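Local structure of AT5g51070/K3K7_27 (Arabidopsis thaliana, 5GKM) at residues F103-A106 with V107-R111; H122-V125 with G126-V130; A14-A17 with I18-Q22; I57-D60 with K61-A65. The protein is a Clp chaperone of the Hsp100 type, represented here by its N-terminal domain, and probably hydrolyses ATP. All coordinates share one frame; numbering follows the deposited sequence. Where two conformers were deposited one is given.

Each contact lies within one continuous stretch of chain, so none closes a loop; three are wholly helical, and contact 4 runs from a loop into the first turn of helix 59-71. The four follow in series, without nesting or crossing: contact 3 on helix 12-27, then contact 4, contact 1 on helix 97-112 and contact 2 on helix 120-130. Contacts 1, 2 and 3 touch: Phe103 reaches Ile18, Ile123 meets Ala14 and Ile18, and Ala106 packs against the backbone of His122. Contact 4 stands apart, its nearest atoms about 7 Å from contacts 2 and 3. Helix 35-45 bridges that gap, since residues of contacts 2, 3 and 4 all pack on it.

Contact 1: F103-A106 with V107-R111; sequences FEAA and VEYSR
Glu104 and Glu108, one helical turn apart, show how two acids can be brought together on a helix surface. Glu104 extends CG away from its own backbone N (chi1 173°) and then bends at the next bond, which carries its carboxylate along the helix to that of Glu108. The side chains meet at about a right angle, with the carboxylate planes 72° apart, and Glu104 OE2 lies 2.6 Å from Glu108 OE2. Oxygens this close suggest that one of the acids holds a proton. Some electrostatic relief may also come from Arg111, whose NH1 is 4.5 Å from Glu104 OE2, although no N-H is aimed at that oxygen.

The main-chain bonds are those of a regular alpha-helix in the later part of helix 97-112, within the all-helical Clp N-terminal domain. Val107, Glu108, Tyr109 and Ser110 each donate N-H to the carbonyl four residues back; the straightest bond, at 170°, runs from Tyr109 N to Ala105 O over 3.0 Å.

Packing contacts complete the turn. The Tyr109 ring lies back along the preceding residues, with CD2 3.2 Å from Ala105 O, and makes an apolar contact through CE2, 4.1 Å from Ala105 CB. Its hydroxyl is hydrogen-bonded to Thr129 of helix 120-130, while Ala106 packs on Ile123 of that same helix. Val107 sends CG2 back to within 3.4 Å of Phe103 O, and its other methyl, CG1, sits over the centre of the Arg111 guanidinium, 3.3 Å above the plane.

Contact 2: H122-V125 with G126-V130; sequences HIAV and GLFTV
Helix 120-130 is an inner helix of the Clp N-terminal domain, and within it Ala124 and Phe128 meet across one turn in a largely buried contact. Phe128 places its ring back over the preceding turn: CG and CD2 each come to 3.3 Å from Ala124 O, which lies over one face, and CE2 is 4.1 Å from Ala124 CB. Elsewhere the ring reaches Met146 and Leu149 of helix 146-158, while Leu127 packs on Leu39 and Leu42 of helix 35-45, so that neighbouring residues serve different helices.

The backbone is regular at first. Gly126 N bonds to His122 O, and Leu127 N to Ile123 O at 2.9 Å. Phe128 N then gives its main bond to Ala124 O (3.0 Å, 145°) and a weak one to Val125 O (3.4 Å). One residue on, Gly126 O accepts both Thr129 N and Val130 N.

Thr129 adds a side-chain bond to this turn. Its OG1 sits between its own backbone N and carbonyl carbon (chi1 58°), which directs the hydroxyl back along the helix to Val125 O at 2.8 Å. Here OG1 is the donor, approaching 28° out of the carbonyl plane. The same OG1 is also hydrogen-bonded to Tyr109 OH of helix 97-112, and the two bonds together would hold the Thr129 side chain in this rotamer.

Contact 3: A14-A17 with I18-Q22; sequences AIRA and IIFSQ
Arg16 and Phe20 lie side by side and point the same way, with CG of Arg16 over one face of the phenyl ring, above its CZ end, and CD just beyond the rim. The closest approach is CG of Arg16 to CZ of Phe20, at a tight 3.2 Å; Arg16 CD follows at 3.6 Å from the same ring carbon. This is a CH-pi arrangement made by the CG methylene. The guanidinium itself is turned 42° from the ring plane, and it belongs to a salt bridge with Glu12, one turn earlier. Torsions explain the division of labour: CG trans to the main-chain N (chi1 -177°) comes over the ring, and a bend at chi3 then redirects the charged end. Arg16 O also faces the ring, 3.3 Å above its plane and offset toward the rim.

Elsewhere on the helix, Ile15 and Ile19 cross obliquely, a branch methyl meeting a chain end: CG2 of Ile15 is 3.8 Å from CD1 of Ile19. Ile18 passes Ala14 O with its CG1, 3.2 Å away, and extends toward Phe95. Behind these side chains run standard bonds one turn long, such as Ile19 N to Ile15 O at 3.0 Å and Phe20 N to Arg16 O at 2.9 Å.

Outside the two segments, Ala17 and Phe20 touch helix 35-45, while Ala14 rests on Pro120 and Ile123 of helix 120-130. Helix 12-27 thus packs on both of these helices while pairs such as Arg16 with Phe20 run along it, the i to i+4 packing of an alpha-helix, here in the all-helical Clp N-terminal domain.

Contact 4: I57-D60 with K61-A65; sequences ITID and KAREA
At the first turn of helix 59-71, Ile59 and Asp60 meet Arg63 in a mostly solvent-facing contact of the all-helical Clp N-terminal domain. Thr58 holds the N-cap position, but its hydroxyl makes no capping bond; the Thr58 side chain lies beside that of Lys61, with OG1 3.7 Å from Lys61 CG. The carbonyl of Thr58 opens the helical pattern by accepting Ala62 N at 3.1 Å, and Ile59 O accepts Arg63 N at 2.8 Å.

On the side facing helix 35-45, Ile57 CG2 is 4.5 Å from Ala62 CB, and both residues pack on Ile43 of that helix. Ile57 also touches Leu139 and Leu142 of helix 134-142, so the turn is seated between two helices while its charged residues lie toward the surface.

Arg63 is extended from CG to NE, which lays its side chain back along the turn beside Ile59 and Asp60. A salt bridge joins its guanidinium to the Asp60 carboxylate, but the hydrogen bond within it is weak: NH1 to OD1 is 3.2 Å with an angle of only 126° at the hydrogen, and the two planes are 57° apart. The stronger partner is Glu24, in a salt bridge with Arg63 NE, which probably sets the rotation of the group. While Asp60 OD1 sits near the guanidinium plane at its edge, Ile59 CG1 covers one face, 3.4 Å above the plane and over its centre.

Contact 1: F103-A106 with V107-R111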
ATOM      1  N   PHE A 103      -1.040   5.111   6.857  1.00 12.38           N
ATOM      2  CA  PHE A 103       0.270   5.598   7.112  1.00 13.06           C
ATOM      3  C   PHE A 103       0.405   5.856   8.613  1.00 13.41           C
ATOM      4  O   PHE A 103       1.401   5.626   9.164  1.00 13.17           O
ATOM      5  CB  PHE A 103       0.566   6.922   6.376  1.00 13.87           C
ATOM      6  CG  PHE A 103       0.709   6.803   4.891  1.00 13.23           C
ATOM      7  CD1 PHE A 103       1.094   5.659   4.318  1.00 12.23           C
ATOM      8  CD2 PHE A 103       0.473   7.870   4.090  1.00 14.20           C
ATOM      9  CE1 PHE A 103       1.217   5.532   2.961  1.00 14.41           C
ATOM     10  CE2 PHE A 103       0.609   7.764   2.725  1.00 13.78           C
ATOM     11  CZ  PHE A 103       0.998   6.585   2.169  1.00 13.15           C
ATOM     12  N   GLU A 104      -0.641   6.420   9.210  1.00 13.02           N
ATOM     13  CA  GLU A 104      -0.601   6.703  10.653  1.00 14.42           C
ATOM     14  C   GLU A 104      -0.506   5.406  11.432  1.00 12.87           C
ATOM     15  O   GLU A 104       0.227   5.323  12.343  1.00 14.08           O
ATOM     16  CB  GLU A 104      -1.770   7.581  11.161  1.00 17.97           C
ATOM     17  CG  GLU A 104      -1.833   7.737  12.690  1.00 22.26           C
ATOM     18  CD  GLU A 104      -0.620   8.422  13.353  1.00 26.53           C
ATOM     19  OE1 GLU A 104       0.148   9.090  12.689  1.00 30.41           O
ATOM     20  OE2 GLU A 104      -0.454   8.299  14.585  1.00 35.25           O
ATOM     21  N   ALA A 105      -1.224   4.403  10.981  1.00 12.66           N
ATOM     22  CA  ALA A 105      -1.125   3.107  11.648  1.00 13.20           C
ATOM     23  C   ALA A 105       0.284   2.532  11.559  1.00 13.11           C
ATOM     24  O   ALA A 105       0.741   1.924  12.439  1.00 13.04           O
ATOM     25  CB  ALA A 105      -2.112   2.107  11.085  1.00 13.42           C
ATOM     26  N   ALA A 106       0.914   2.715  10.413  1.00 11.24           N
ATOM     27  CA  ALA A 106       2.240   2.205  10.225  1.00 11.34           C
ATOM     28  C   ALA A 106       3.187   2.831  11.220  1.00 11.54           C
ATOM     29  O   ALA A 106       4.019   2.190  11.774  1.00 11.47           O
ATOM     30  CB  ALA A 106       2.726   2.513   8.817  1.00 12.05           C
ATOM     31  N   VAL A 107       3.014   4.106  11.406  1.00 12.27           N
ATOM     32  CA  VAL A 107       3.846   4.836  12.370  1.00 12.33           C
ATOM     33  C   VAL A 107       3.616   4.314  13.791  1.00 12.37           C
ATOM     34  O   VAL A 107       4.517   4.141  14.544  1.00 12.48           O
ATOM     35  CB  VAL A 107       3.533   6.345  12.368  1.00 13.77           C
ATOM     36  CG1 VAL A 107       4.341   7.050  13.447  1.00 14.38           C
ATOM     37  CG2 VAL A 107       3.913   6.947  11.043  1.00 13.61           C
ATOM     38  N   GLU A 108       2.357   4.112  14.101  1.00 12.25           N
ATOM     39  CA  GLU A 108       2.028   3.594  15.430  1.00 12.90           C
ATOM     40  C   GLU A 108       2.578   2.206  15.738  1.00 12.89           C
ATOM     41  O   GLU A 108       3.102   1.968  16.768  1.00 13.35           O
ATOM     42  CB  GLU A 108       0.520   3.654  15.658  1.00 14.39           C
ATOM     43  CG  GLU A 108       0.025   5.099  15.773  1.00 15.97           C
ATOM     44  CD  GLU A 108      -1.464   5.255  15.678  1.00 21.45           C
ATOM     45  OE1 GLU A 108      -2.164   4.288  15.822  1.00 22.07           O
ATOM     46  OE2 GLU A 108      -1.952   6.363  15.491  1.00 22.02           O
ATOM     47  N   TYR A 109       2.423   1.321  14.793  1.00 12.07           N
ATOM     48  CA  TYR A 109       2.917  -0.010  14.939  1.00 11.70           C
ATOM     49  C   TYR A 109       4.431   0.031  15.109  1.00 12.14           C
ATOM     50  O   TYR A 109       4.984  -0.676  15.889  1.00 13.29           O
ATOM     51  CB  TYR A 109       2.563  -0.847  13.709  1.00 11.77           C
ATOM     52  CG  TYR A 109       1.129  -1.289  13.606  1.00 11.58           C
ATOM     53  CD1 TYR A 109       0.460  -1.795  14.692  1.00 14.24           C
ATOM     54  CD2 TYR A 109       0.456  -1.244  12.435  1.00 12.00           C
ATOM     55  CE1 TYR A 109      -0.837  -2.206  14.596  1.00 15.08           C
ATOM     56  CE2 TYR A 109      -0.857  -1.645  12.334  1.00 13.14           C
ATOM     57  CZ  TYR A 109      -1.505  -2.152  13.408  1.00 14.49           C
ATOM     58  OH  TYR A 109      -2.785  -2.565  13.311  1.00 15.22           O
ATOM     59  N   SER A 110       5.085   0.877  14.330  1.00 12.48           N
ATOM     60  CA  SER A 110       6.504   0.950  14.423  1.00 13.12           C
ATOM     61  C   SER A 110       6.945   1.413  15.803  1.00 14.21           C
ATOM     62  O   SER A 110       7.889   0.935  16.342  1.00 14.89           O
ATOM     63  CB  SER A 110       7.042   1.925  13.350  1.00 13.65           C
ATOM     64  OG  SER A 110       8.345   2.204  13.624  1.00 17.48           O
ATOM     65  N   ARG A 111       6.252   2.382  16.316  1.00 14.08           N
ATOM     66  CA  ARG A 111       6.555   2.871  17.653  1.00 14.87           C
ATOM     67  C   ARG A 111       6.306   1.810  18.728  1.00 15.09           C
ATOM     68  O   ARG A 111       7.064   1.672  19.618  1.00 15.68           O
ATOM     69  CB  ARG A 111       5.728   4.090  17.983  1.00 16.08           C
ATOM     70  CG  ARG A 111       6.130   5.286  17.190  1.00 18.96           C
ATOM     71  CD  ARG A 111       5.157   6.392  17.418  1.00 21.56           C
ATOM     72  NE  ARG A 111       5.527   7.593  16.707  1.00 22.68           N
ATOM     73  CZ  ARG A 111       4.682   8.532  16.436  1.00 22.07           C
ATOM     74  NH1 ARG A 111       3.449   8.423  16.822  1.00 27.62           N
ATOM     75  NH2 ARG A 111       5.081   9.585  15.792  1.00 26.93           N
TER

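Contact 2: H122-V125 with G126-V130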
ATOM      1  N   HIS A 122       5.761  -2.248   7.905  1.00 11.49           N
ATOM      2  CA  HIS A 122       4.871  -1.558   8.793  1.00 11.27           C
ATOM      3  C   HIS A 122       3.669  -1.014   8.067  1.00 11.06           C
ATOM      4  O   HIS A 122       2.608  -1.002   8.578  1.00 11.50           O
ATOM      5  CB  HIS A 122       5.539  -0.381   9.469  1.00 11.87           C
ATOM      6  CG  HIS A 122       6.685  -0.752  10.378  1.00 13.71           C
ATOM      7  ND1 HIS A 122       7.948  -0.413  10.147  1.00 13.81           N
ATOM      8  CD2 HIS A 122       6.692  -1.455  11.545  1.00 13.99           C
ATOM      9  CE1 HIS A 122       8.706  -0.868  11.122  1.00 14.82           C
ATOM     10  NE2 HIS A 122       7.939  -1.513  11.965  1.00 13.91           N
ATOM     11  N   ILE A 123       3.901  -0.484   6.876  1.00 10.80           N
ATOM     12  CA  ILE A 123       2.814  -0.012   6.037  1.00 10.64           C
ATOM     13  C   ILE A 123       1.877  -1.144   5.648  1.00 10.62           C
ATOM     14  O   ILE A 123       0.727  -0.983   5.633  1.00 10.43           O
ATOM     15  CB  ILE A 123       3.287   0.746   4.759  1.00 11.40           C
ATOM     16  CG1 ILE A 123       4.165   1.932   5.170  1.00 12.38           C
ATOM     17  CG2 ILE A 123       2.085   1.135   3.902  1.00 11.27           C
ATOM     18  CD1 ILE A 123       4.891   2.627   4.038  1.00 13.44           C
ATOM     19  N   ALA A 124       2.450  -2.284   5.328  1.00 10.40           N
ATOM     20  CA  ALA A 124       1.606  -3.426   5.017  1.00 10.96           C
ATOM     21  C   ALA A 124       0.736  -3.868   6.200  1.00 11.52           C
ATOM     22  O   ALA A 124      -0.374  -4.170   6.029  1.00 12.36           O
ATOM     23  CB  ALA A 124       2.440  -4.601   4.516  1.00 10.98           C
ATOM     24  N   VAL A 125       1.319  -3.862   7.380  1.00 12.12           N
ATOM     25  CA  VAL A 125       0.545  -4.261   8.540  1.00 11.92           C
ATOM     26  C   VAL A 125      -0.602  -3.286   8.708  1.00 12.89           C
ATOM     27  O   VAL A 125      -1.662  -3.672   8.985  1.00 13.42           O
ATOM     28  CB  VAL A 125       1.373  -4.331   9.839  1.00 11.75           C
ATOM     29  CG1 VAL A 125       0.485  -4.717  11.020  1.00 13.00           C
ATOM     30  CG2 VAL A 125       2.448  -5.380   9.660  1.00 12.67           C
ATOM     31  N   GLY A 126      -0.323  -2.023   8.488  1.00 11.97           N
ATOM     32  CA  GLY A 126      -1.370  -1.030   8.555  1.00 13.93           C
ATOM     33  C   GLY A 126      -2.432  -1.253   7.511  1.00 13.41           C
ATOM     34  O   GLY A 126      -3.566  -1.179   7.781  1.00 13.31           O
ATOM     35  N   LEU A 127      -1.987  -1.546   6.306  1.00 11.28           N
ATOM     36  CA  LEU A 127      -2.878  -1.668   5.218  1.00 12.66           C
ATOM     37  C   LEU A 127      -3.851  -2.789   5.459  1.00 14.65           C
ATOM     38  O   LEU A 127      -4.994  -2.710   5.111  1.00 14.75           O
ATOM     39  CB  LEU A 127      -2.082  -1.892   3.943  1.00 12.36           C
ATOM     40  CG  LEU A 127      -2.778  -2.097   2.611  1.00 14.10           C
ATOM     41  CD1 LEU A 127      -3.627  -0.878   2.325  1.00 13.68           C
ATOM     42  CD2 LEU A 127      -1.786  -2.309   1.482  1.00 14.25           C
ATOM     43  N   PHE A 128      -3.348  -3.837   6.069  1.00 13.18           N
ATOM     44  CA  PHE A 128      -4.114  -5.046   6.224  1.00 14.44           C
ATOM     45  C   PHE A 128      -4.876  -5.083   7.539  1.00 15.67           C
ATOM     46  O   PHE A 128      -5.404  -6.096   7.860  1.00 18.91           O
ATOM     47  CB  PHE A 128      -3.210  -6.287   6.121  1.00 14.83           C
ATOM     48  CG  PHE A 128      -2.487  -6.405   4.804  1.00 14.66           C
ATOM     49  CD1 PHE A 128      -3.061  -5.898   3.676  1.00 15.03           C
ATOM     50  CD2 PHE A 128      -1.249  -7.019   4.691  1.00 15.68           C
ATOM     51  CE1 PHE A 128      -2.432  -5.965   2.477  1.00 16.82           C
ATOM     52  CE2 PHE A 128      -0.596  -7.091   3.471  1.00 16.03           C
ATOM     53  CZ  PHE A 128      -1.192  -6.541   2.385  1.00 16.74           C
ATOM     54  N   THR A 129      -4.802  -4.012   8.313  1.00 14.03           N
ATOM     55  CA  THR A 129      -5.562  -3.909   9.546  1.00 14.41           C
ATOM     56  C   THR A 129      -6.480  -2.721   9.684  1.00 16.25           C
ATOM     57  O   THR A 129      -7.401  -2.799  10.425  1.00 18.25           O
ATOM     58  CB  THR A 129      -4.684  -3.982  10.781  1.00 14.72           C
ATOM     59  OG1 THR A 129      -3.717  -2.959  10.749  1.00 14.92           O
ATOM     60  CG2 THR A 129      -3.975  -5.311  10.889  1.00 14.73           C
ATOM     61  N   VAL A 130      -6.197  -1.619   9.033  1.00 15.33           N
ATOM     62  CA  VAL A 130      -7.001  -0.416   9.217  1.00 16.51           C
ATOM     63  C   VAL A 130      -7.615   0.237   7.983  1.00 18.51           C
ATOM     64  O   VAL A 130      -8.077   1.349   8.072  1.00 20.16           O
ATOM     65  CB  VAL A 130      -6.250   0.672  10.015  1.00 17.91           C
ATOM     66  CG1 VAL A 130      -5.754   0.109  11.315  1.00 19.83           C
ATOM     67  CG2 VAL A 130      -5.144   1.291   9.201  1.00 16.90           C
TER

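Contact 3: A14-A17 with I18-Q22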
ATOM      1  N   ALA A  14      10.320   2.431   1.969  1.00 12.03           N
ATOM      2  CA  ALA A  14       8.956   2.827   2.219  1.00 13.38           C
ATOM      3  C   ALA A  14       8.544   4.015   1.338  1.00 13.34           C
ATOM      4  O   ALA A  14       7.463   4.087   0.880  1.00 11.91           O
ATOM      5  CB  ALA A  14       8.764   3.163   3.676  1.00 13.60           C
ATOM      6  N   ILE A  15       9.464   4.941   1.227  1.00 12.74           N
ATOM      7  CA  ILE A  15       9.232   6.126   0.434  1.00 13.90           C
ATOM      8  C   ILE A  15       9.046   5.738  -1.029  1.00 13.24           C
ATOM      9  O   ILE A  15       8.221   6.267  -1.664  1.00 12.45           O
ATOM     10  CB  ILE A  15      10.384   7.142   0.567  1.00 15.57           C
ATOM     11  CG1 ILE A  15      10.507   7.645   1.990  1.00 17.38           C
ATOM     12  CG2 ILE A  15      10.245   8.280  -0.427  1.00 16.81           C
ATOM     13  CD1 ILE A  15       9.443   8.581   2.324  1.00 21.66           C
ATOM     14  N   ARG A  16       9.826   4.785  -1.496  1.00 12.25           N
ATOM     15  CA  ARG A  16       9.697   4.352  -2.854  1.00 13.46           C
ATOM     16  C   ARG A  16       8.333   3.715  -3.106  1.00 12.40           C
ATOM     17  O   ARG A  16       7.707   3.971  -4.072  1.00 12.73           O
ATOM     18  CB  ARG A  16      10.839   3.423  -3.225  1.00 17.10           C
ATOM     19  CG  ARG A  16      10.883   2.948  -4.645  1.00 20.93           C
ATOM     20  CD  ARG A  16      12.065   1.998  -4.808  1.00 25.64           C
ATOM     21  NE  ARG A  16      13.315   2.629  -4.488  1.00 30.48           N
ATOM     22  CZ  ARG A  16      14.151   2.155  -3.599  1.00 34.65           C
ATOM     23  NH1 ARG A  16      13.838   1.068  -2.894  1.00 33.10           N
ATOM     24  NH2 ARG A  16      15.270   2.784  -3.401  1.00 38.15           N
ATOM     25  N   ALA A  17       7.881   2.907  -2.174  1.00 11.31           N
ATOM     26  CA  ALA A  17       6.581   2.307  -2.318  1.00 11.48           C
ATOM     27  C   ALA A  17       5.471   3.353  -2.378  1.00 11.51           C
ATOM     28  O   ALA A  17       4.513   3.209  -3.052  1.00 11.31           O
ATOM     29  CB  ALA A  17       6.303   1.337  -1.154  1.00 11.21           C
ATOM     30  N   ILE A  18       5.641   4.362  -1.561  1.00 12.13           N
ATOM     31  CA  ILE A  18       4.674   5.459  -1.565  1.00 11.90           C
ATOM     32  C   ILE A  18       4.636   6.245  -2.899  1.00 11.84           C
ATOM     33  O   ILE A  18       3.614   6.478  -3.444  1.00 12.40           O
ATOM     34  CB  ILE A  18       4.906   6.398  -0.374  1.00 12.12           C
ATOM     35  CG1 ILE A  18       4.619   5.638   0.895  1.00 12.31           C
ATOM     36  CG2 ILE A  18       4.042   7.633  -0.465  1.00 13.64           C
ATOM     37  CD1 ILE A  18       5.022   6.372   2.123  1.00 14.43           C
ATOM     38  N   ILE A  19       5.811   6.558  -3.394  1.00 12.25           N
ATOM     39  CA  ILE A  19       5.900   7.185  -4.706  1.00 13.06           C
ATOM     40  C   ILE A  19       5.310   6.269  -5.791  1.00 12.13           C
ATOM     41  O   ILE A  19       4.650   6.715  -6.684  1.00 14.00           O
ATOM     42  CB  ILE A  19       7.364   7.536  -5.013  1.00 15.10           C
ATOM     43  CG1 ILE A  19       7.799   8.674  -4.113  1.00 15.11           C
ATOM     44  CG2 ILE A  19       7.556   7.907  -6.458  1.00 17.66           C
ATOM     45  CD1 ILE A  19       9.281   8.878  -4.019  1.00 17.17           C
ATOM     46  N   PHE A  20       5.596   4.984  -5.708  1.00 11.95           N
ATOM     47  CA  PHE A  20       5.069   4.057  -6.687  1.00 12.18           C
ATOM     48  C   PHE A  20       3.573   4.033  -6.573  1.00 12.84           C
ATOM     49  O   PHE A  20       2.937   3.794  -7.499  1.00 13.50           O
ATOM     50  CB  PHE A  20       5.640   2.640  -6.598  1.00 11.80           C
ATOM     51  CG  PHE A  20       7.095   2.532  -6.930  1.00 12.08           C
ATOM     52  CD1 PHE A  20       7.752   3.526  -7.580  1.00 12.42           C
ATOM     53  CD2 PHE A  20       7.787   1.396  -6.631  1.00 13.26           C
ATOM     54  CE1 PHE A  20       9.095   3.412  -7.870  1.00 12.56           C
ATOM     55  CE2 PHE A  20       9.113   1.254  -6.942  1.00 13.13           C
ATOM     56  CZ  PHE A  20       9.780   2.273  -7.550  1.00 13.34           C
ATOM     57  N   SER A  21       3.089   4.193  -5.345  1.00 11.88           N
ATOM     58  CA  SER A  21       1.542   4.189  -5.251  0.80 11.55           C
ATOM     59  C   SER A  21       0.757   5.324  -6.067  1.00 12.39           C
ATOM     60  O   SER A  21      -0.202   5.114  -6.665  1.00 12.01           O
ATOM     61  CB  SER A  21       1.083   4.182  -3.783  0.80 10.70           C
ATOM     62  OG  SER A  21       1.224   5.452  -3.130  0.80 10.70           O
ATOM     63  N   GLN A  22       1.510   6.416  -6.073  1.00 12.13           N
ATOM     64  CA  GLN A  22       1.141   7.588  -6.853  1.00 13.84           C
ATOM     65  C   GLN A  22       1.215   7.302  -8.348  1.00 13.76           C
ATOM     66  O   GLN A  22       0.308   7.565  -9.042  1.00 14.14           O
ATOM     67  CB  GLN A  22       1.972   8.787  -6.500  1.00 13.03           C
ATOM     68  CG  GLN A  22       1.781   9.277  -5.071  1.00 13.24           C
ATOM     69  CD  GLN A  22       2.771  10.346  -4.688  1.00 13.86           C
ATOM     70  OE1 GLN A  22       3.931  10.180  -4.786  1.00 16.52           O
ATOM     71  NE2 GLN A  22       2.269  11.452  -4.288  1.00 15.46           N
TER

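Contact 4: I57-D60 with K61-A65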
ATOM      1  N   ILE A  57       2.593 -13.221  -5.348  1.00 24.26           N
ATOM      2  CA  ILE A  57       1.899 -12.150  -6.000  1.00 26.04           C
ATOM      3  C   ILE A  57       2.872 -11.287  -6.757  1.00 22.49           C
ATOM      4  O   ILE A  57       3.857 -10.949  -6.255  1.00 22.51           O
ATOM      5  CB  ILE A  57       1.129 -11.294  -4.993  1.00 26.48           C
ATOM      6  CG1 ILE A  57      -0.068 -12.058  -4.476  1.00 28.11           C
ATOM      7  CG2 ILE A  57       0.604 -10.008  -5.615  1.00 25.47           C
ATOM      8  CD1 ILE A  57      -0.724 -11.423  -3.287  1.00 29.73           C
ATOM      9  N   THR A  58       2.501 -10.908  -7.959  1.00 23.82           N
ATOM     10  CA  THR A  58       3.312 -10.056  -8.795  1.00 23.90           C
ATOM     11  C   THR A  58       2.513  -8.866  -9.238  1.00 22.57           C
ATOM     12  O   THR A  58       1.347  -8.927  -9.250  1.00 22.66           O
ATOM     13  CB  THR A  58       3.810 -10.750 -10.103  1.00 26.87           C
ATOM     14  OG1 THR A  58       2.717 -11.251 -10.844  1.00 31.34           O
ATOM     15  CG2 THR A  58       4.742 -11.825  -9.786  1.00 27.66           C
ATOM     16  N   ILE A  59       3.209  -7.810  -9.626  1.00 21.96           N
ATOM     17  CA  ILE A  59       2.581  -6.556  -9.951  1.00 20.56           C
ATOM     18  C   ILE A  59       1.599  -6.620 -11.131  1.00 19.38           C
ATOM     19  O   ILE A  59       0.566  -6.036 -11.067  1.00 21.59           O
ATOM     20  CB  ILE A  59       3.634  -5.438 -10.088  1.00 21.22           C
ATOM     21  CG1 ILE A  59       2.982  -4.085 -10.223  1.00 19.41           C
ATOM     22  CG2 ILE A  59       4.606  -5.694 -11.231  1.00 24.08           C
ATOM     23  CD1 ILE A  59       2.234  -3.619  -9.015  1.00 18.32           C
ATOM     24  N   ASP A  60       1.929  -7.364 -12.164  1.00 25.49           N
ATOM     25  CA  ASP A  60       1.001  -7.420 -13.269  1.00 26.31           C
ATOM     26  C   ASP A  60      -0.325  -8.026 -12.956  1.00 22.10           C
ATOM     27  O   ASP A  60      -1.342  -7.552 -13.346  1.00 22.46           O
ATOM     28  CB  ASP A  60       1.666  -8.064 -14.484  1.00 33.08           C
ATOM     29  CG  ASP A  60       2.693  -7.128 -15.136  1.00 40.73           C
ATOM     30  OD1 ASP A  60       2.432  -5.904 -15.321  1.00 44.28           O
ATOM     31  OD2 ASP A  60       3.793  -7.621 -15.382  1.00 50.86           O
ATOM     32  N   LYS A  61      -0.284  -9.096 -12.216  1.00 24.79           N
ATOM     33  CA  LYS A  61      -1.508  -9.699 -11.772  1.00 25.24           C
ATOM     34  C   LYS A  61      -2.291  -8.787 -10.860  1.00 20.45           C
ATOM     35  O   LYS A  61      -3.442  -8.666 -10.991  1.00 20.84           O
ATOM     36  CB  LYS A  61      -1.227 -11.018 -11.062  1.00 29.56           C
ATOM     37  CG  LYS A  61      -0.719 -12.114 -11.962  1.00 35.36           C
ATOM     38  CD  LYS A  61      -1.780 -12.575 -12.924  1.00 38.96           C
ATOM     39  CE  LYS A  61      -1.357 -13.881 -13.597  1.00 42.07           C
ATOM     40  NZ  LYS A  61      -0.404 -13.554 -14.689  1.00 47.53           N
ATOM     41  N   ALA A  62      -1.587  -8.144  -9.951  1.00 20.85           N
ATOM     42  CA  ALA A  62      -2.244  -7.222  -9.057  1.00 17.52           C
ATOM     43  C   ALA A  62      -2.887  -6.059  -9.799  1.00 16.21           C
ATOM     44  O   ALA A  62      -3.968  -5.736  -9.528  1.00 18.25           O
ATOM     45  CB  ALA A  62      -1.291  -6.738  -7.972  1.00 16.32           C
ATOM     46  N   ARG A  63      -2.215  -5.521 -10.777  1.00 18.44           N
ATOM     47  CA  ARG A  63      -2.793  -4.459 -11.580  1.00 18.15           C
ATOM     48  C   ARG A  63      -4.076  -4.859 -12.342  1.00 17.33           C
ATOM     49  O   ARG A  63      -5.012  -4.136 -12.342  1.00 19.48           O
ATOM     50  CB  ARG A  63      -1.774  -3.961 -12.595  1.00 20.04           C
ATOM     51  CG  ARG A  63      -0.622  -3.202 -12.021  1.00 20.50           C
ATOM     52  CD  ARG A  63       0.339  -2.843 -13.153  1.00 20.87           C
ATOM     53  NE  ARG A  63       1.433  -2.017 -12.705  1.00 19.20           N
ATOM     54  CZ  ARG A  63       2.663  -2.145 -13.127  1.00 21.37           C
ATOM     55  NH1 ARG A  63       2.919  -3.047 -14.043  1.00 23.86           N
ATOM     56  NH2 ARG A  63       3.621  -1.402 -12.639  1.00 20.84           N
ATOM     57  N   GLU A  64      -4.112  -6.057 -12.881  1.00 20.38           N
ATOM     58  CA  GLU A  64      -5.321  -6.552 -13.518  1.00 21.55           C
ATOM     59  C   GLU A  64      -6.487  -6.632 -12.586  1.00 21.24           C
ATOM     60  O   GLU A  64      -7.583  -6.315 -12.940  1.00 22.97           O
ATOM     61  CB  GLU A  64      -5.092  -7.938 -14.080  1.00 28.72           C
ATOM     62  CG  GLU A  64      -4.149  -7.952 -15.230  1.00 32.74           C
ATOM     63  CD  GLU A  64      -3.686  -9.327 -15.655  1.00 38.77           C
ATOM     64  OE1 GLU A  64      -4.285 -10.308 -15.228  1.00 46.68           O
ATOM     65  OE2 GLU A  64      -2.724  -9.378 -16.434  1.00 49.49           O
ATOM     66  N   ALA A  65      -6.211  -7.080 -11.382  1.00 21.17           N
ATOM     67  CA  ALA A  65      -7.235  -7.204 -10.428  1.00 19.26           C
ATOM     68  C   ALA A  65      -7.803  -5.866 -10.096  1.00 19.32           C
ATOM     69  O   ALA A  65      -8.971  -5.726  -9.982  1.00 18.57           O
ATOM     70  CB  ALA A  65      -6.699  -7.872  -9.174  1.00 19.58           C
TER